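Local coordinates for SufC protein (Thermus thermophilus, PDB 2D2E) that binds and hydrolyses ATP as a cytoplasmic ABC-type ATPase, and probably powers the Suf machinery that assembles iron-sulfur clusters, at residues 178-183 and 206-211; 168-173 and 197-202; 94-99 and 137-142; 127-132 and 182-187; 11-16 and 52-57. All coordinates share one frame; numbering follows the deposited sequence.

Interaction 1: 178-183 and 206-211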
# COMPACT_ATOMS: atom_id res chain seq x y z
N ALA A 178 -14.17 -2.92 -5.42
CA ALA A 178 -13.11 -2.47 -4.53
C ALA A 178 -11.74 -2.58 -5.16
O ALA A 178 -10.91 -1.71 -4.97
CB ALA A 178 -13.14 -3.25 -3.21
N LEU A 179 -11.50 -3.65 -5.91
CA LEU A 179 -10.20 -3.81 -6.56
C LEU A 179 -10.02 -2.74 -7.62
O LEU A 179 -8.93 -2.19 -7.78
CB LEU A 179 -10.08 -5.19 -7.21
CG LEU A 179 -10.29 -6.37 -6.25
CD1 LEU A 179 -10.26 -7.67 -7.04
CD2 LEU A 179 -9.21 -6.36 -5.17
N LYS A 180 -11.10 -2.41 -8.33
CA LYS A 180 -10.99 -1.41 -9.38
C LYS A 180 -10.75 -0.00 -8.83
O LYS A 180 -10.06 0.79 -9.47
CB LYS A 180 -12.22 -1.45 -10.30
CG LYS A 180 -12.15 -2.63 -11.27
CD LYS A 180 -13.19 -2.53 -12.37
CE LYS A 180 -12.93 -3.58 -13.44
NZ LYS A 180 -14.01 -3.61 -14.45
N VAL A 181 -11.30 0.30 -7.67
CA VAL A 181 -11.09 1.61 -7.06
C VAL A 181 -9.61 1.77 -6.73
O VAL A 181 -9.00 2.83 -6.98
CB VAL A 181 -11.90 1.76 -5.76
CG1 VAL A 181 -11.30 2.87 -4.91
CG2 VAL A 181 -13.35 2.08 -6.09
N VAL A 182 -9.02 0.74 -6.14
CA VAL A 182 -7.61 0.82 -5.82
C VAL A 182 -6.77 0.90 -7.11
O VAL A 182 -5.81 1.66 -7.18
CB VAL A 182 -7.19 -0.37 -4.92
CG1 VAL A 182 -5.68 -0.36 -4.66
CG2 VAL A 182 -7.93 -0.25 -3.59
N ALA A 183 -7.12 0.12 -8.13
CA ALA A 183 -6.36 0.18 -9.38
C ALA A 183 -6.42 1.57 -9.99
O ALA A 183 -5.43 2.06 -10.52
CB ALA A 183 -6.89 -0.86 -10.37
N LEU A 206 -4.47 -7.74 -10.45
CA LEU A 206 -3.36 -7.52 -11.36
C LEU A 206 -3.77 -7.44 -12.82
O LEU A 206 -2.94 -7.16 -13.70
CB LEU A 206 -2.27 -8.57 -11.11
CG LEU A 206 -1.82 -8.56 -9.65
CD1 LEU A 206 -0.75 -9.64 -9.42
CD2 LEU A 206 -1.26 -7.19 -9.27
N ASN A 207 -5.05 -7.68 -13.08
CA ASN A 207 -5.57 -7.53 -14.43
C ASN A 207 -5.92 -6.04 -14.60
O ASN A 207 -6.04 -5.54 -15.73
CB ASN A 207 -6.82 -8.38 -14.62
CG ASN A 207 -6.50 -9.86 -14.62
OD1 ASN A 207 -5.65 -10.32 -15.38
ND2 ASN A 207 -7.18 -10.61 -13.77
N TYR A 208 -6.07 -5.33 -13.47
CA TYR A 208 -6.38 -3.90 -13.51
C TYR A 208 -5.14 -3.05 -13.24
O TYR A 208 -5.03 -1.94 -13.74
CB TYR A 208 -7.49 -3.51 -12.48
CG TYR A 208 -8.62 -4.48 -12.42
CD1 TYR A 208 -8.99 -5.07 -11.21
CD2 TYR A 208 -9.31 -4.86 -13.58
CE1 TYR A 208 -10.01 -6.03 -11.16
CE2 TYR A 208 -10.33 -5.82 -13.53
CZ TYR A 208 -10.67 -6.41 -12.32
OH TYR A 208 -11.66 -7.38 -12.27
N ILE A 209 -4.20 -3.60 -12.46
CA ILE A 209 -2.94 -2.92 -12.16
C ILE A 209 -1.86 -3.85 -12.69
O ILE A 209 -1.51 -4.81 -12.02
CB ILE A 209 -2.66 -2.77 -10.62
CG1 ILE A 209 -3.85 -2.13 -9.91
CG2 ILE A 209 -1.41 -1.93 -10.41
CD1 ILE A 209 -3.67 -1.96 -8.38
N GLN A 210 -1.33 -3.58 -13.87
CA GLN A 210 -0.30 -4.44 -14.43
C GLN A 210 1.02 -4.22 -13.66
O GLN A 210 1.57 -3.12 -13.66
CB GLN A 210 -0.10 -4.11 -15.90
CG GLN A 210 1.07 -4.86 -16.50
CD GLN A 210 0.97 -5.02 -18.01
OE1 GLN A 210 -0.10 -4.87 -18.59
NE2 GLN A 210 2.07 -5.35 -18.66
N PRO A 211 1.56 -5.27 -13.02
CA PRO A 211 2.81 -5.12 -12.27
C PRO A 211 4.07 -5.28 -13.13
O PRO A 211 4.09 -6.04 -14.10
CB PRO A 211 2.72 -6.22 -11.21
CG PRO A 211 2.01 -7.34 -11.98
CD PRO A 211 0.92 -6.58 -12.75
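Y208 lays one face of its ring against K180. The CG of K180 stands over the centre of the ring, 3.9 Å from the centroid and only 8° off the ring normal, a CH-pi contact. From there the lysine chain runs on extended and crosses the ring at a slant. Its CE lies 3.4 Å from Y208 CE2, over the same face. L179 comes to a different part of the ring: its CB sits at the edge, 4.0 Å from Y208 CE1. The root of the tyrosine is held as well, since Y208 CB touches A183 CB at 3.4 Å. Y208 O, for its part, is bonded to N187 one turn further along the helix. Helix 176-189 is the connection of a beta-alpha-beta crossover between the neighbouring parallel strands 164-168 and 195-199, as expected of a P-loop ATPase core. The loop 206-211 then leads from strand 195-199 to strand 213-218 and packs on the flank of that helix. I209 follows Y208. Its CG1 is anti to the carbonyl carbon (chi1 -53°), and the CG1-CD1 arm lies along A183. I209 CG1 is 3.3 Å from A183 CB, tighter than usual for two carbons. I209 CD1 carries on over A183 CA at 3.6 Å. V186 and V31 touch the same isoleucine, which is buried between the helix and strand 31-35.

Interaction 2: 168-173 and 197-202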
# COMPACT_ATOMS: atom_id res chain seq x y z
N ASP A 168 -2.31 -3.29 0.83
CA ASP A 168 -2.68 -4.70 1.00
C ASP A 168 -4.17 -4.84 0.70
O ASP A 168 -5.02 -4.33 1.45
CB ASP A 168 -2.33 -5.14 2.43
CG ASP A 168 -2.51 -6.65 2.64
OD1 ASP A 168 -1.97 -7.19 3.63
OD2 ASP A 168 -3.21 -7.29 1.82
N GLU A 169 -4.48 -5.52 -0.42
CA GLU A 169 -5.85 -5.67 -0.87
C GLU A 169 -6.38 -7.07 -0.64
O GLU A 169 -7.38 -7.46 -1.25
CB GLU A 169 -5.97 -5.29 -2.35
CG GLU A 169 -5.37 -3.88 -2.66
CD GLU A 169 -5.90 -2.82 -1.70
OE1 GLU A 169 -5.12 -1.98 -1.22
OE2 GLU A 169 -7.12 -2.81 -1.42
N THR A 170 -5.70 -7.82 0.23
CA THR A 170 -6.17 -9.16 0.55
C THR A 170 -7.57 -9.07 1.14
O THR A 170 -8.41 -9.92 0.86
CB THR A 170 -5.26 -9.83 1.60
OG1 THR A 170 -3.92 -9.89 1.08
CG2 THR A 170 -5.74 -11.24 1.92
N ASP A 171 -7.83 -8.04 1.93
CA ASP A 171 -9.15 -7.93 2.56
C ASP A 171 -10.29 -7.63 1.58
O ASP A 171 -11.46 -7.71 1.96
CB ASP A 171 -9.09 -6.92 3.71
CG ASP A 171 -8.85 -5.49 3.23
OD1 ASP A 171 -8.38 -5.28 2.10
OD2 ASP A 171 -9.12 -4.57 4.03
N SER A 172 -9.96 -7.31 0.33
CA SER A 172 -11.00 -7.07 -0.68
C SER A 172 -11.43 -8.35 -1.39
O SER A 172 -12.49 -8.40 -2.02
CB SER A 172 -10.53 -6.06 -1.74
OG SER A 172 -10.48 -4.76 -1.17
N GLY A 173 -10.60 -9.40 -1.30
CA GLY A 173 -10.93 -10.65 -1.97
C GLY A 173 -11.20 -10.44 -3.45
O GLY A 173 -10.41 -9.80 -4.16
N LEU A 197 3.78 -1.27 -3.90
CA LEU A 197 3.79 -2.72 -3.71
C LEU A 197 2.34 -3.06 -3.38
O LEU A 197 1.81 -2.59 -2.38
CB LEU A 197 4.70 -3.11 -2.53
CG LEU A 197 4.78 -4.62 -2.25
CD1 LEU A 197 5.41 -5.36 -3.44
CD2 LEU A 197 5.58 -4.88 -0.99
N VAL A 198 1.71 -3.87 -4.23
CA VAL A 198 0.33 -4.29 -4.03
C VAL A 198 0.40 -5.71 -3.49
O VAL A 198 0.96 -6.62 -4.15
CB VAL A 198 -0.44 -4.25 -5.36
CG1 VAL A 198 -1.87 -4.74 -5.19
CG2 VAL A 198 -0.43 -2.84 -5.91
N ILE A 199 -0.11 -5.90 -2.27
CA ILE A 199 -0.10 -7.21 -1.62
C ILE A 199 -1.46 -7.85 -1.85
O ILE A 199 -2.49 -7.22 -1.63
CB ILE A 199 0.18 -7.04 -0.09
CG1 ILE A 199 1.53 -6.35 0.07
CG2 ILE A 199 0.16 -8.41 0.63
CD1 ILE A 199 1.84 -5.95 1.52
N THR A 200 -1.47 -9.09 -2.32
CA THR A 200 -2.74 -9.72 -2.62
C THR A 200 -2.59 -11.25 -2.60
O THR A 200 -1.49 -11.78 -2.77
CB THR A 200 -3.19 -9.25 -4.04
OG1 THR A 200 -4.48 -9.78 -4.36
CG2 THR A 200 -2.21 -9.72 -5.09
N HIS A 201 -3.70 -11.94 -2.35
CA HIS A 201 -3.69 -13.40 -2.39
C HIS A 201 -4.14 -13.82 -3.79
O HIS A 201 -3.52 -14.67 -4.43
CB HIS A 201 -4.68 -13.98 -1.36
CG HIS A 201 -4.73 -15.47 -1.39
ND1 HIS A 201 -5.80 -16.18 -1.88
CD2 HIS A 201 -3.79 -16.39 -1.05
CE1 HIS A 201 -5.53 -17.47 -1.84
NE2 HIS A 201 -4.31 -17.63 -1.34
N TYR A 202 -5.20 -13.19 -4.28
CA TYR A 202 -5.72 -13.48 -5.63
C TYR A 202 -5.03 -12.64 -6.68
O TYR A 202 -4.65 -11.50 -6.45
CB TYR A 202 -7.21 -13.14 -5.72
CG TYR A 202 -8.08 -14.03 -4.88
CD1 TYR A 202 -8.72 -13.53 -3.74
CD2 TYR A 202 -8.25 -15.37 -5.20
CE1 TYR A 202 -9.52 -14.34 -2.95
CE2 TYR A 202 -9.05 -16.20 -4.40
CZ TYR A 202 -9.68 -15.68 -3.28
OH TYR A 202 -10.48 -16.48 -2.51
O HOH W 1 -7.78 -9.15 -3.53
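E169 N gives its hydrogen to I199 O at 2.9 Å, nearly straight at 160°. This bond continues the parallel pairing of strand 164-168 with strand 195-199, in which D168 and I199 are bridged. Their side chains lie on the same face of the sheet, and I199 CG2 touches D168 OD2 at 3.7 Å. Further along, G173 C meets Y202 CD1 at 4.0 Å. A water links the two segments: it donates to E169 O and to G173 O, and weakly to T200 OG1. T200 OG1 itself donates to Y202 O at 2.7 Å, on a lone pair in the carbonyl plane. The next shell fixes D168. With CG anti to the backbone N (chi1 -173°), its OD2 faces T170. T170 N reaches OD2 at 3.0 Å, nearly along the C-O bond, which makes an Asx turn. T170 OG1 donates to the syn lone pair of the same oxygen at 2.8 Å. D168 OD1 is bonded to S43, and T170 OG1 also to K42, both in the Walker A loop. E169 forms a salt bridge with K150. Replacing D168 with alanine removes the carboxylate, and would probably leave T170 without its shared acceptor and S43 without its partner. By sequence, D168 ends the Walker B strand. S43 binds magnesium, and K42 and S43 bind ADP, in a ligand-bound structure of this protein; neither ligand is present here. A carboxylate held by two bonds on one oxygen, with the other turned to S43, is consistent with the Walker B role near the metal.

Interaction 3: 94-99 and 137-142; sequences GVTIAN and SRYLNE
L140 N donates to V95 O at 2.8 Å, the shorter of two backbone bonds that join these segments. The other runs from I97 N to R138 O at 2.9 Å. Together they make a single isolated bridge, with T96 opposite Y139. It lies in the helical subdomain characteristic of ABC ATPases and ties the start of helix 97-109 to the loop before helix 148-160. T96 is the N-cap of helix 97-109. Its OG1 sits between the backbone N and the carbonyl carbon (chi1 58°), where it accepts from N99 N at 3.1 Å. The same torsion sends CG2 to the Y139 ring, 3.7 Å from CE2. Over one face of that ring lies G94 CA, offset toward the rim. A valine in place of T96 is likely to leave N99 N without its capping acceptor and the first turn of the helix less firmly held. Side chains pack beside the bridge. V95 CG1 meets L140 CD1 at 3.6 Å, and I97 CD1 meets R138 CB at 3.8 Å. On the Y139 side, a type II turn from Y139 to E142 lets E142 OE1 accept from Y139 N. A water also spans the two segments, accepting from V95 N and donating to L140 O at 3.0 Å.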
# COMPACT_ATOMS: atom_id res chain seq x y z
N GLY A 94 -21.25 13.83 11.19
CA GLY A 94 -20.96 15.15 10.68
C GLY A 94 -19.56 15.52 10.20
O GLY A 94 -19.16 16.67 10.33
N VAL A 95 -18.82 14.55 9.67
CA VAL A 95 -17.48 14.85 9.17
C VAL A 95 -17.45 14.60 7.66
O VAL A 95 -17.48 13.46 7.21
CB VAL A 95 -16.40 13.96 9.83
CG1 VAL A 95 -15.02 14.32 9.26
CG2 VAL A 95 -16.41 14.16 11.34
N THR A 96 -17.39 15.67 6.88
CA THR A 96 -17.35 15.51 5.43
C THR A 96 -15.99 14.94 4.99
O THR A 96 -14.98 15.11 5.66
CB THR A 96 -17.53 16.84 4.71
OG1 THR A 96 -16.50 17.75 5.13
CG2 THR A 96 -18.90 17.44 5.04
N ILE A 97 -16.00 14.25 3.86
CA ILE A 97 -14.75 13.73 3.32
C ILE A 97 -13.79 14.90 3.06
O ILE A 97 -12.58 14.79 3.29
CB ILE A 97 -15.01 12.93 2.01
CG1 ILE A 97 -15.74 11.63 2.37
CG2 ILE A 97 -13.72 12.61 1.30
CD1 ILE A 97 -16.19 10.83 1.20
N ALA A 98 -14.32 16.04 2.60
CA ALA A 98 -13.45 17.19 2.35
C ALA A 98 -12.71 17.63 3.63
O ALA A 98 -11.48 17.83 3.61
CB ALA A 98 -14.26 18.37 1.77
N ASN A 99 -13.44 17.79 4.73
CA ASN A 99 -12.81 18.20 6.00
C ASN A 99 -11.78 17.16 6.45
O ASN A 99 -10.72 17.51 6.97
CB ASN A 99 -13.86 18.33 7.12
CG ASN A 99 -14.56 19.68 7.13
OD1 ASN A 99 -15.67 19.81 7.65
ND2 ASN A 99 -13.92 20.67 6.57
N SER A 137 -18.62 15.87 -0.36
CA SER A 137 -19.67 16.29 0.57
C SER A 137 -20.27 15.12 1.34
O SER A 137 -21.09 15.32 2.22
CB SER A 137 -20.77 17.05 -0.18
OG SER A 137 -20.31 18.32 -0.61
N ARG A 138 -19.88 13.91 0.98
CA ARG A 138 -20.37 12.73 1.68
C ARG A 138 -19.73 12.76 3.07
O ARG A 138 -18.66 13.34 3.26
CB ARG A 138 -19.96 11.46 0.94
CG ARG A 138 -20.58 10.20 1.49
CD ARG A 138 -20.30 9.00 0.61
NE ARG A 138 -20.89 7.78 1.17
CZ ARG A 138 -22.19 7.51 1.15
NH1 ARG A 138 -23.04 8.36 0.60
NH2 ARG A 138 -22.63 6.39 1.70
N TYR A 139 -20.39 12.15 4.05
CA TYR A 139 -19.85 12.11 5.41
C TYR A 139 -19.07 10.81 5.61
O TYR A 139 -19.39 9.78 4.99
CB TYR A 139 -20.98 12.13 6.44
CG TYR A 139 -21.74 13.42 6.55
CD1 TYR A 139 -23.14 13.43 6.62
CD2 TYR A 139 -21.08 14.64 6.61
CE1 TYR A 139 -23.85 14.61 6.73
CE2 TYR A 139 -21.78 15.84 6.73
CZ TYR A 139 -23.16 15.81 6.79
OH TYR A 139 -23.85 16.99 6.91
N LEU A 140 -18.05 10.85 6.45
CA LEU A 140 -17.30 9.63 6.76
C LEU A 140 -18.29 8.68 7.44
O LEU A 140 -19.22 9.13 8.12
CB LEU A 140 -16.17 9.91 7.74
CG LEU A 140 -14.99 10.76 7.29
CD1 LEU A 140 -14.02 10.91 8.47
CD2 LEU A 140 -14.30 10.10 6.11
N ASN A 141 -18.08 7.38 7.27
CA ASN A 141 -18.94 6.37 7.88
C ASN A 141 -20.40 6.42 7.44
O ASN A 141 -21.25 5.76 8.05
CB ASN A 141 -18.90 6.47 9.40
CG ASN A 141 -17.52 6.20 9.97
OD1 ASN A 141 -16.94 5.14 9.64
ND2 ASN A 141 -17.03 7.04 10.74
N GLU A 142 -20.71 7.18 6.41
CA GLU A 142 -22.09 7.22 5.98
C GLU A 142 -22.46 5.83 5.43
O GLU A 142 -23.60 5.38 5.57
CB GLU A 142 -22.30 8.27 4.89
CG GLU A 142 -23.65 8.95 5.00
CD GLU A 142 -23.88 10.00 3.94
OE1 GLU A 142 -22.91 10.71 3.59
OE2 GLU A 142 -25.03 10.13 3.47
O HOH W 2 -19.09 11.47 9.94

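Interaction 4: 127-132 and 182-187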
# COMPACT_ATOMS: atom_id res chain seq x y z
N GLU A 127 -9.77 14.98 -10.97
CA GLU A 127 -9.61 14.88 -12.42
C GLU A 127 -8.92 13.57 -12.80
O GLU A 127 -9.34 12.87 -13.73
CB GLU A 127 -8.78 16.05 -12.94
CG GLU A 127 -9.51 17.37 -12.95
CD GLU A 127 -8.59 18.53 -13.30
OE1 GLU A 127 -7.64 18.32 -14.09
OE2 GLU A 127 -8.82 19.65 -12.80
N LEU A 128 -7.85 13.25 -12.09
CA LEU A 128 -7.11 12.03 -12.37
C LEU A 128 -7.95 10.78 -12.14
O LEU A 128 -7.83 9.80 -12.86
CB LEU A 128 -5.85 11.97 -11.50
CG LEU A 128 -4.73 12.94 -11.87
CD1 LEU A 128 -3.60 12.83 -10.86
CD2 LEU A 128 -4.21 12.62 -13.27
N LEU A 129 -8.81 10.83 -11.12
CA LEU A 129 -9.68 9.70 -10.79
C LEU A 129 -10.99 9.74 -11.55
O LEU A 129 -11.77 8.79 -11.51
CB LEU A 129 -9.99 9.72 -9.30
CG LEU A 129 -8.81 9.52 -8.36
CD1 LEU A 129 -9.24 9.76 -6.91
CD2 LEU A 129 -8.26 8.11 -8.55
N ASP A 130 -11.24 10.85 -12.25
CA ASP A 130 -12.48 11.05 -12.97
C ASP A 130 -13.66 10.88 -12.01
O ASP A 130 -14.62 10.16 -12.31
CB ASP A 130 -12.62 10.07 -14.14
CG ASP A 130 -13.85 10.34 -14.99
OD1 ASP A 130 -14.35 9.40 -15.64
OD2 ASP A 130 -14.32 11.50 -15.01
N TRP A 131 -13.57 11.54 -10.85
CA TRP A 131 -14.63 11.50 -9.82
C TRP A 131 -15.27 12.88 -9.71
O TRP A 131 -14.61 13.89 -9.98
CB TRP A 131 -14.05 11.11 -8.44
CG TRP A 131 -13.66 9.68 -8.30
CD1 TRP A 131 -13.71 8.72 -9.27
CD2 TRP A 131 -13.11 9.05 -7.14
NE1 TRP A 131 -13.22 7.53 -8.79
CE2 TRP A 131 -12.85 7.70 -7.48
CE3 TRP A 131 -12.82 9.49 -5.84
CZ2 TRP A 131 -12.29 6.79 -6.57
CZ3 TRP A 131 -12.27 8.57 -4.93
CH2 TRP A 131 -12.02 7.24 -5.30
N ASP A 132 -16.53 12.93 -9.29
CA ASP A 132 -17.25 14.20 -9.16
C ASP A 132 -16.98 14.88 -7.83
O ASP A 132 -16.91 14.22 -6.79
CB ASP A 132 -18.76 13.99 -9.31
CG ASP A 132 -19.55 15.31 -9.24
OD1 ASP A 132 -19.62 15.92 -8.16
OD2 ASP A 132 -20.09 15.74 -10.29
N VAL A 182 -9.02 0.74 -6.14
CA VAL A 182 -7.61 0.82 -5.82
C VAL A 182 -6.77 0.90 -7.11
O VAL A 182 -5.81 1.66 -7.18
CB VAL A 182 -7.19 -0.37 -4.92
CG1 VAL A 182 -5.68 -0.36 -4.66
CG2 VAL A 182 -7.93 -0.25 -3.59
N ALA A 183 -7.12 0.12 -8.13
CA ALA A 183 -6.36 0.18 -9.38
C ALA A 183 -6.42 1.57 -9.99
O ALA A 183 -5.43 2.06 -10.52
CB ALA A 183 -6.89 -0.86 -10.37
N ARG A 184 -7.58 2.20 -9.94
CA ARG A 184 -7.71 3.54 -10.52
C ARG A 184 -6.73 4.48 -9.84
O ARG A 184 -6.03 5.25 -10.50
CB ARG A 184 -9.13 4.07 -10.35
CG ARG A 184 -9.30 5.50 -10.87
CD ARG A 184 -10.77 5.87 -11.01
NE ARG A 184 -11.45 5.00 -11.96
CZ ARG A 184 -12.59 5.31 -12.56
NH1 ARG A 184 -13.19 6.47 -12.32
NH2 ARG A 184 -13.14 4.45 -13.41
N GLY A 185 -6.65 4.37 -8.52
CA GLY A 185 -5.73 5.21 -7.77
C GLY A 185 -4.27 4.89 -8.07
O GLY A 185 -3.47 5.79 -8.33
N VAL A 186 -3.91 3.61 -8.03
CA VAL A 186 -2.51 3.27 -8.30
C VAL A 186 -2.11 3.66 -9.72
O VAL A 186 -1.04 4.19 -9.93
CB VAL A 186 -2.25 1.77 -8.01
CG1 VAL A 186 -0.83 1.38 -8.45
CG2 VAL A 186 -2.40 1.51 -6.51
N ASN A 187 -2.98 3.42 -10.70
CA ASN A 187 -2.63 3.77 -12.08
C ASN A 187 -2.51 5.29 -12.24
O ASN A 187 -1.69 5.78 -13.03
CB ASN A 187 -3.65 3.18 -13.05
CG ASN A 187 -3.49 1.66 -13.22
OD1 ASN A 187 -2.37 1.16 -13.27
ND2 ASN A 187 -4.61 0.95 -13.32
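R184 leaves helix 176-189 with its CB pointing toward L129 and the end of helix 115-129. CG is anti to the backbone N and lies against L129 CD2 at 3.6 Å. The same methyl also rests on G185 CA at 3.9 Å. CD comes next, near both L129 O and W131 NE1, the latter at 3.7 Å. The chain then bends at chi3 (-61°), which swings the guanidinium round to the same carbonyl. NH1 donates to L129 O at 2.8 Å. The bond is not straight, with 145° at the hydrogen, and the oxygen lies 22° out of the guanidinium plane. W131 NE1 is also near NH1. D130 OD1 is further off and acts by charge alone. The positive group at the carboxyl end of a helix would probably be favoured by the carbonyls there. W131 has further partners in R151, by a cation-pi contact, and in Y135, edge to face. D130, with positive phi, is the C-prime residue of the Schellman motif that ends helix 115-129, and R184 joins that helix end to the ATPase core.

Interaction 5: 11-16 and 52-57; sequences ASIDGE and DPEYTV
S12 and T56 exchange two backbone bonds, S12 N to T56 O and T56 N to S12 O, both 2.9 Å. The second is almost straight, at 176°. They form a hydrogen-bonded antiparallel pair between strand 3-13 and strand 56-58. These strands belong to the antiparallel beta subdomain found in ABC ATPases. The next pair, A11 with V57, is non-hydrogen-bonded. Here A11 CA makes a close CA-H...O contact with T56 O at 3.2 Å. The side chains of S12 and T56 lie on one face of the sheet, those of A11 and V57 on the other. S12 OG is bonded to E58. Beyond the pairing, the main packing is I13 on Y55. I13 CG1 is anti to the backbone N (chi1 -174°), and the extended arm carries CD1 over the face of the Y55 ring. CD1 stands 3.8 Å from the ring centroid, 28° off the normal, a CH-pi contact. I13 CB also reaches the ring, 3.6 Å from Y55 CE2. Y55 touches T44, K47 and I48 of helix 42-50 as well, and T44 is an ADP-binding residue. The tyrosine thus joins the beta subdomain to the helix behind the Walker A loop. A type I turn from D52 to Y55 leads into the strand. It is stiffened by an Asx turn, in which D52 OD1 accepts from E54 N at 2.9 Å.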
# COMPACT_ATOMS: atom_id res chain seq x y z
N ALA A 11 11.52 -11.35 11.45
CA ALA A 11 10.63 -10.77 12.43
C ALA A 11 9.77 -11.85 13.08
O ALA A 11 9.56 -12.92 12.51
CB ALA A 11 9.73 -9.73 11.78
N SER A 12 9.30 -11.56 14.29
CA SER A 12 8.46 -12.50 15.02
C SER A 12 7.31 -11.77 15.72
O SER A 12 7.31 -10.55 15.81
CB SER A 12 9.32 -13.28 16.03
OG SER A 12 10.32 -12.47 16.60
N ILE A 13 6.30 -12.53 16.15
CA ILE A 13 5.16 -11.97 16.88
C ILE A 13 4.78 -13.03 17.91
O ILE A 13 5.17 -14.19 17.73
CB ILE A 13 3.98 -11.62 15.97
CG1 ILE A 13 2.90 -10.90 16.79
CG2 ILE A 13 3.47 -12.87 15.29
CD1 ILE A 13 1.77 -10.32 15.95
N ASP A 14 4.04 -12.65 18.96
CA ASP A 14 3.69 -13.54 20.08
C ASP A 14 4.72 -14.64 20.23
O ASP A 14 4.37 -15.82 20.26
CB ASP A 14 2.29 -14.22 19.98
CG ASP A 14 1.42 -13.73 18.82
OD1 ASP A 14 0.67 -12.74 18.99
OD2 ASP A 14 1.49 -14.35 17.74
N GLY A 15 6.00 -14.25 20.24
CA GLY A 15 7.08 -15.21 20.37
C GLY A 15 7.21 -16.31 19.33
O GLY A 15 7.43 -17.45 19.70
N GLU A 16 7.07 -15.98 18.04
CA GLU A 16 7.20 -16.97 16.95
C GLU A 16 7.73 -16.26 15.71
O GLU A 16 7.27 -15.16 15.40
CB GLU A 16 5.84 -17.61 16.65
N ASP A 52 3.77 -1.39 12.70
CA ASP A 52 2.96 -2.06 13.73
C ASP A 52 3.87 -2.50 14.88
O ASP A 52 4.68 -3.40 14.73
CB ASP A 52 2.28 -3.29 13.13
CG ASP A 52 1.20 -3.87 14.03
OD1 ASP A 52 1.46 -4.05 15.24
OD2 ASP A 52 0.09 -4.13 13.53
N PRO A 53 3.71 -1.87 16.06
CA PRO A 53 4.51 -2.18 17.25
C PRO A 53 4.40 -3.58 17.84
O PRO A 53 5.24 -3.98 18.65
CB PRO A 53 4.09 -1.08 18.23
CG PRO A 53 2.66 -0.89 17.91
CD PRO A 53 2.66 -0.88 16.38
N GLU A 54 3.38 -4.34 17.44
CA GLU A 54 3.21 -5.69 17.96
C GLU A 54 4.28 -6.67 17.48
O GLU A 54 4.44 -7.75 18.06
CB GLU A 54 1.82 -6.23 17.61
CG GLU A 54 0.69 -5.51 18.32
CD GLU A 54 -0.67 -6.16 18.08
OE1 GLU A 54 -1.69 -5.59 18.53
OE2 GLU A 54 -0.71 -7.24 17.45
N TYR A 55 5.02 -6.31 16.43
CA TYR A 55 6.06 -7.17 15.89
C TYR A 55 7.45 -6.84 16.38
O TYR A 55 7.76 -5.69 16.68
CB TYR A 55 6.08 -7.08 14.34
CG TYR A 55 4.82 -7.69 13.76
CD1 TYR A 55 3.69 -6.91 13.58
CD2 TYR A 55 4.74 -9.05 13.48
CE1 TYR A 55 2.50 -7.46 13.13
CE2 TYR A 55 3.55 -9.62 13.03
CZ TYR A 55 2.44 -8.82 12.86
OH TYR A 55 1.25 -9.36 12.41
N THR A 56 8.29 -7.86 16.45
CA THR A 56 9.67 -7.70 16.88
C THR A 56 10.59 -7.99 15.69
O THR A 56 10.55 -9.08 15.14
CB THR A 56 10.01 -8.68 18.02
OG1 THR A 56 9.12 -8.48 19.12
CG2 THR A 56 11.44 -8.48 18.49
N VAL A 57 11.41 -7.02 15.29
CA VAL A 57 12.32 -7.27 14.18
C VAL A 57 13.63 -7.81 14.77
O VAL A 57 14.26 -7.18 15.62
CB VAL A 57 12.56 -5.97 13.35
CG1 VAL A 57 13.67 -6.21 12.32
CG2 VAL A 57 11.24 -5.56 12.66

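Along the chain interaction 5 closes first, then interaction 3, and interactions 1 and 2 follow, their segments alternating. Interaction 4 alternates with interactions 2 and 3. Interactions 1, 2 and 4 form one touching group. Interactions 1 and 4 share V182 and A183 of helix 176-189, with centres 11 Å apart. Interaction 2 touches that helix at V182, where E169 packs. Interaction 3 lies in the helical subdomain, its centre 19 Å from that of interaction 4. Interaction 5 lies in the antiparallel beta subdomain, its centre about 35 Å from those of interactions 3 and 4. The helix after the Walker B strand therefore links the nucleotide site to the helical subdomain, while the beta subdomain borders helix 42-50.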